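Local coordinates for protein snaclec convulxin subunit alpha (Crotalus durissus, PDB 1UMR) that activates platelets by binding the collagen receptor glycoprotein VI, acting as a snake venom lectin of the snaclec family, at residues S66-K79 with K103-W116. Sequence-based numbering, arbitrary orientation.
Sequences SHVSIGLRVQNKEK and KCSLLKKETGFRKW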
loop_
_atom_site.group_PDB
_atom_site.type_symbol
_atom_site.label_atom_id
_atom_site.label_comp_id
_atom_site.label_asym_id
_atom_site.label_seq_id
_atom_site.Cartn_x
_atom_site.Cartn_y
_atom_site.Cartn_z
ATOM N N SER A 66 -3.571 25.192 51.930
ATOM C CA SER A 66 -3.020 25.318 50.588
ATOM C C SER A 66 -3.206 24.046 49.699
ATOM O O SER A 66 -2.672 23.937 48.592
ATOM C CB SER A 66 -1.542 25.681 50.718
ATOM O OG SER A 66 -0.923 24.633 51.428
ATOM N N HIS A 67 -4.016 23.106 50.148
ATOM C CA HIS A 67 -4.334 21.957 49.315
ATOM C C HIS A 67 -5.890 21.823 49.240
ATOM O O HIS A 67 -6.596 22.042 50.252
ATOM C CB HIS A 67 -3.718 20.724 50.010
ATOM C CG HIS A 67 -2.237 20.645 49.883
ATOM N ND1 HIS A 67 -1.521 19.546 50.267
ATOM C CD2 HIS A 67 -1.340 21.531 49.389
ATOM C CE1 HIS A 67 -0.246 19.734 49.980
ATOM N NE2 HIS A 67 -0.108 20.942 49.457
ATOM N N VAL A 68 -6.443 21.476 48.075
ATOM C CA VAL A 68 -7.923 21.300 47.981
ATOM C C VAL A 68 -8.257 19.992 47.290
ATOM O O VAL A 68 -7.755 19.692 46.184
ATOM C CB VAL A 68 -8.629 22.498 47.276
ATOM C CG1 VAL A 68 -10.143 22.464 47.502
ATOM C CG2 VAL A 68 -8.172 23.781 47.894
ATOM N N SER A 69 -9.065 19.190 47.944
ATOM C CA SER A 69 -9.478 17.905 47.315
ATOM C C SER A 69 -10.318 18.152 46.008
ATOM O O SER A 69 -11.173 19.027 45.984
ATOM C CB SER A 69 -10.296 17.079 48.299
ATOM O OG SER A 69 -9.494 16.280 49.179
ATOM N N ILE A 70 -10.082 17.390 44.941
ATOM C CA ILE A 70 -11.058 17.288 43.857
ATOM C C ILE A 70 -11.494 15.770 43.680
ATOM O O ILE A 70 -11.081 14.858 44.449
ATOM C CB ILE A 70 -10.544 17.833 42.646
ATOM C CG1 ILE A 70 -9.465 16.879 42.170
ATOM C CG2 ILE A 70 -10.013 19.276 42.895
ATOM C CD1 ILE A 70 -8.637 17.348 41.089
ATOM N N GLY A 71 -12.395 15.513 42.743
ATOM C CA GLY A 71 -13.254 14.326 42.792
ATOM C C GLY A 71 -12.648 13.151 42.003
ATOM O O GLY A 71 -13.359 12.187 41.657
ATOM N N LEU A 72 -11.340 13.176 41.723
ATOM C CA LEU A 72 -10.781 12.055 40.949
ATOM C C LEU A 72 -10.204 11.036 41.846
ATOM O O LEU A 72 -9.347 11.323 42.767
ATOM C CB LEU A 72 -9.697 12.547 40.014
ATOM C CG LEU A 72 -9.931 12.726 38.548
ATOM C CD1 LEU A 72 -8.545 13.192 37.887
ATOM C CD2 LEU A 72 -10.499 11.470 37.777
ATOM N N ARG A 73 -10.552 9.798 41.578
ATOM C CA ARG A 73 -10.023 8.783 42.515
ATOM C C ARG A 73 -9.734 7.517 41.717
ATOM O O ARG A 73 -10.450 7.243 40.723
ATOM C CB ARG A 73 -10.988 8.584 43.720
ATOM C CG ARG A 73 -10.854 7.221 44.567
ATOM C CD ARG A 73 -11.616 7.169 45.977
ATOM N NE ARG A 73 -10.973 6.185 46.895
ATOM C CZ ARG A 73 -10.921 6.091 48.308
ATOM N NH1 ARG A 73 -11.542 6.896 49.200
ATOM N NH2 ARG A 73 -10.159 5.100 48.832
ATOM N N VAL A 74 -8.700 6.755 42.124
ATOM C CA VAL A 74 -8.402 5.430 41.526
ATOM C C VAL A 74 -9.512 4.386 41.828
ATOM O O VAL A 74 -9.959 4.269 42.966
ATOM C CB VAL A 74 -7.068 4.875 42.110
ATOM C CG1 VAL A 74 -6.759 3.414 41.596
ATOM C CG2 VAL A 74 -5.869 5.843 41.841
ATOM N N GLN A 75 -9.950 3.594 40.858
ATOM C CA GLN A 75 -11.047 2.648 41.139
ATOM C C GLN A 75 -10.442 1.287 41.564
ATOM O O GLN A 75 -11.089 0.450 42.156
ATOM C CB GLN A 75 -11.996 2.456 39.902
ATOM C CG GLN A 75 -12.662 3.774 39.406
ATOM C CD GLN A 75 -13.515 4.402 40.583
ATOM O OE1 GLN A 75 -14.533 3.834 40.957
ATOM N NE2 GLN A 75 -13.027 5.515 41.192
ATOM N N ASN A 76 -9.230 1.043 41.169
ATOM C CA ASN A 76 -8.631 -0.307 41.321
ATOM C C ASN A 76 -8.558 -0.649 42.771
ATOM O O ASN A 76 -8.256 0.209 43.617
ATOM C CB ASN A 76 -7.209 -0.293 40.822
ATOM C CG ASN A 76 -7.086 0.237 39.444
ATOM O OD1 ASN A 76 -6.555 -0.434 38.513
ATOM N ND2 ASN A 76 -7.431 1.463 39.292
ATOM N N LYS A 77 -8.727 -1.937 43.058
ATOM C CA LYS A 77 -8.832 -2.438 44.408
ATOM C C LYS A 77 -7.445 -2.797 44.971
ATOM O O LYS A 77 -7.257 -2.644 46.136
ATOM C CB LYS A 77 -9.778 -3.597 44.381
ATOM C CG LYS A 77 -11.196 -3.144 43.976
ATOM C CD LYS A 77 -12.179 -4.308 43.907
ATOM C CE LYS A 77 -13.625 -3.845 43.865
ATOM N NZ LYS A 77 -14.449 -5.053 43.660
ATOM N N GLU A 78 -6.488 -3.191 44.109
ATOM C CA GLU A 78 -5.095 -3.452 44.436
ATOM C C GLU A 78 -4.473 -2.162 44.993
ATOM O O GLU A 78 -4.935 -1.089 44.690
ATOM C CB GLU A 78 -4.296 -3.859 43.152
ATOM C CG GLU A 78 -5.007 -4.791 42.155
ATOM C CD GLU A 78 -5.804 -4.001 41.092
ATOM O OE1 GLU A 78 -7.013 -3.859 41.304
ATOM O OE2 GLU A 78 -5.252 -3.494 40.045
ATOM N N LYS A 79 -3.371 -2.308 45.725
ATOM C CA LYS A 79 -2.591 -1.256 46.379
ATOM C C LYS A 79 -2.031 -0.243 45.479
ATOM O O LYS A 79 -2.032 0.939 45.812
ATOM C CB LYS A 79 -1.432 -1.848 47.223
ATOM C CG LYS A 79 -1.844 -2.429 48.618
ATOM C CD LYS A 79 -0.740 -3.143 49.371
ATOM C CE LYS A 79 -1.314 -3.595 50.698
ATOM N NZ LYS A 79 -0.727 -4.868 51.076
ATOM N N LYS A 103 -4.184 7.355 46.108
ATOM C CA LYS A 103 -5.300 7.035 45.219
ATOM C C LYS A 103 -6.364 8.191 45.020
ATOM O O LYS A 103 -7.296 8.082 44.196
ATOM C CB LYS A 103 -6.023 5.810 45.765
ATOM C CG LYS A 103 -5.382 4.483 45.463
ATOM C CD LYS A 103 -6.249 3.306 46.136
ATOM C CE LYS A 103 -5.825 1.911 45.505
ATOM N NZ LYS A 103 -6.780 0.893 46.131
ATOM N N CYS A 104 -6.215 9.255 45.804
ATOM C CA CYS A 104 -7.012 10.460 45.644
ATOM C C CYS A 104 -6.306 11.581 44.863
ATOM O O CYS A 104 -5.213 11.385 44.236
ATOM C CB CYS A 104 -7.503 10.896 47.029
ATOM S SG CYS A 104 -8.740 9.710 47.382
ATOM N N SER A 105 -6.918 12.774 44.841
ATOM C CA SER A 105 -6.288 13.892 44.109
ATOM C C SER A 105 -6.646 15.257 44.636
ATOM O O SER A 105 -7.576 15.426 45.425
ATOM C CB SER A 105 -6.584 13.835 42.643
ATOM O OG SER A 105 -7.976 13.933 42.586
ATOM N N LEU A 106 -5.821 16.233 44.256
ATOM C CA LEU A 106 -5.859 17.505 44.908
ATOM C C LEU A 106 -5.324 18.663 44.045
ATOM O O LEU A 106 -4.728 18.431 42.972
ATOM C CB LEU A 106 -5.154 17.364 46.258
ATOM C CG LEU A 106 -3.717 17.690 46.682
ATOM C CD1 LEU A 106 -3.361 16.781 47.800
ATOM C CD2 LEU A 106 -2.701 17.634 45.640
ATOM N N LEU A 107 -5.658 19.908 44.434
ATOM C CA LEU A 107 -4.996 21.085 43.831
ATOM C C LEU A 107 -4.089 21.728 44.919
ATOM O O LEU A 107 -4.416 21.686 46.115
ATOM C CB LEU A 107 -6.079 22.098 43.472
ATOM C CG LEU A 107 -6.850 22.185 42.109
ATOM C CD1 LEU A 107 -6.560 21.160 41.055
ATOM C CD2 LEU A 107 -8.369 22.437 42.302
ATOM N N LYS A 108 -3.010 22.373 44.508
ATOM C CA LYS A 108 -2.036 23.034 45.384
ATOM C C LYS A 108 -2.033 24.540 45.232
ATOM O O LYS A 108 -1.907 25.014 44.119
ATOM C CB LYS A 108 -0.618 22.602 44.892
ATOM C CG LYS A 108 -0.054 21.494 45.637
ATOM C CD LYS A 108 0.980 20.794 44.865
ATOM C CE LYS A 108 1.342 19.518 45.649
ATOM N NZ LYS A 108 2.833 19.229 45.634
ATOM N N LYS A 109 -2.027 25.291 46.328
ATOM C CA LYS A 109 -1.768 26.756 46.221
ATOM C C LYS A 109 -0.469 27.036 45.476
ATOM O O LYS A 109 -0.372 27.985 44.698
ATOM C CB LYS A 109 -1.655 27.445 47.583
ATOM C CG LYS A 109 -1.714 29.041 47.453
ATOM C CD LYS A 109 -1.817 29.852 48.869
ATOM C CE LYS A 109 -0.663 29.586 49.903
ATOM N NZ LYS A 109 -0.101 30.806 50.643
ATOM N N GLU A 110 0.557 26.238 45.692
ATOM C CA GLU A 110 1.854 26.684 45.160
ATOM C C GLU A 110 1.928 26.563 43.635
ATOM O O GLU A 110 2.890 26.918 43.005
ATOM C CB GLU A 110 3.025 26.088 45.947
ATOM C CG GLU A 110 2.771 24.690 46.417
ATOM C CD GLU A 110 2.073 24.640 47.736
ATOM O OE1 GLU A 110 0.872 24.273 47.777
ATOM O OE2 GLU A 110 2.751 24.897 48.736
ATOM N N THR A 111 0.810 26.267 43.011
ATOM C CA THR A 111 0.857 26.231 41.574
ATOM C C THR A 111 -0.381 26.905 40.913
ATOM O O THR A 111 -0.752 26.680 39.732
ATOM C CB THR A 111 1.093 24.774 41.314
ATOM O OG1 THR A 111 1.971 24.654 40.229
ATOM C CG2 THR A 111 -0.153 24.013 41.018
ATOM N N GLY A 112 -1.005 27.781 41.713
ATOM C CA GLY A 112 -2.107 28.584 41.220
ATOM C C GLY A 112 -3.401 27.797 41.135
ATOM O O GLY A 112 -4.255 28.169 40.345
ATOM N N PHE A 113 -3.531 26.734 41.950
ATOM C CA PHE A 113 -4.529 25.673 41.800
ATOM C C PHE A 113 -4.738 25.144 40.363
ATOM O O PHE A 113 -5.848 24.906 39.917
ATOM C CB PHE A 113 -5.832 26.110 42.465
ATOM C CG PHE A 113 -5.632 26.587 43.878
ATOM C CD1 PHE A 113 -5.532 27.953 44.156
ATOM C CD2 PHE A 113 -5.402 25.662 44.911
ATOM C CE1 PHE A 113 -5.289 28.426 45.451
ATOM C CE2 PHE A 113 -5.181 26.099 46.267
ATOM C CZ PHE A 113 -5.121 27.516 46.535
ATOM N N ARG A 114 -3.652 24.860 39.663
ATOM C CA ARG A 114 -3.813 24.432 38.289
ATOM C C ARG A 114 -3.326 23.039 37.830
ATOM O O ARG A 114 -3.827 22.467 36.828
ATOM C CB ARG A 114 -3.421 25.562 37.298
ATOM C CG ARG A 114 -4.562 26.498 37.254
ATOM C CD ARG A 114 -5.783 25.765 36.642
ATOM N NE ARG A 114 -6.039 26.585 35.538
ATOM C CZ ARG A 114 -6.027 26.325 34.266
ATOM N NH1 ARG A 114 -5.994 25.139 33.681
ATOM N NH2 ARG A 114 -6.253 27.382 33.579
ATOM N N LYS A 115 -2.433 22.362 38.471
ATOM C CA LYS A 115 -2.453 21.019 37.836
ATOM C C LYS A 115 -3.006 20.078 38.839
ATOM O O LYS A 115 -3.349 20.549 39.903
ATOM C CB LYS A 115 -1.115 20.620 37.275
ATOM C CG LYS A 115 -0.332 21.809 36.745
ATOM C CD LYS A 115 -0.405 21.908 35.192
ATOM C CE LYS A 115 0.793 21.242 34.465
ATOM N NZ LYS A 115 0.307 20.090 33.524
ATOM N N TRP A 116 -3.150 18.793 38.506
ATOM C CA TRP A 116 -3.724 17.877 39.436
ATOM C C TRP A 116 -2.633 16.996 39.993
ATOM O O TRP A 116 -1.770 16.456 39.219
ATOM C CB TRP A 116 -4.780 16.976 38.752
ATOM C CG TRP A 116 -5.881 17.683 38.035
ATOM C CD1 TRP A 116 -6.300 18.933 38.240
ATOM C CD2 TRP A 116 -6.707 17.137 36.976
ATOM N NE1 TRP A 116 -7.316 19.215 37.363
ATOM C CE2 TRP A 116 -7.586 18.109 36.598
ATOM C CE3 TRP A 116 -6.738 15.939 36.313
ATOM C CZ2 TRP A 116 -8.517 17.923 35.574
ATOM C CZ3 TRP A 116 -7.673 15.740 35.292
ATOM C CH2 TRP A 116 -8.531 16.732 34.926
HETATM O O HOH W 1 -7.762 14.470 48.123
#
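Val68 and Leu107 form an antiparallel hydrogen-bonded pair: Val68 N donates to Leu107 O (2.8 Å) and Leu107 N to Val68 O (2.7 Å). Lys109 N closes one end of this run on Ser66 O at 2.7 Å, where Lys109 begins a short 3-10 segment. Beyond Ser69 the regular pairing breaks. Ile70 N still reaches Ser105 O, but from above the carbonyl plane and over a longer 3.2 Å, and a water joins that same oxygen to Ser69 OG. Next along, the Ser105 hydroxyl stands in for a backbone N-H: with chi1 at 61°, OG sits between the backbone N and carbonyl carbon and donates to a lone pair of Leu72 O (3.0 Å). Main-chain pairing resumes with Val74 N on Lys103 O.

Ile70 CD1 lies over the five-membered ring of Trp116 in a CH-pi contact while CG2 meets Leu107 CD2. Leu72 CD1 packs against the benzo part of the same indole, 3.6 Å from Trp116 CE3. On the face opposite Val68 and Leu107, Lys108 CG lies beside His67 NE2, the two side chains pointing the same way, with Glu110 OE1 at the edge of the imidazole. Lys103 runs its CB and CG alongside Val74 CB and CG2 and, extended beyond CG, carries NZ to two loop carbonyls, Asn76 O (3.0 Å) and Glu78 O (3.1 Å), pinning the turn that follows the strand.

Farther out, helix 47-60 covers Val68 and Phe113 through Val57, and Trp25 NE1 is hydrogen-bonded to Ile70 O. Lys103 and Cys104 both face Ala119 in a classic beta bulge, and Cys104 is disulfide-bonded to Cys121. Leu72 to Val74 pair with a strand of another protein's chain. This broken antiparallel pair belongs to the second, three-stranded sheet of the C-type lectin fold, here extended between snaclec subunits.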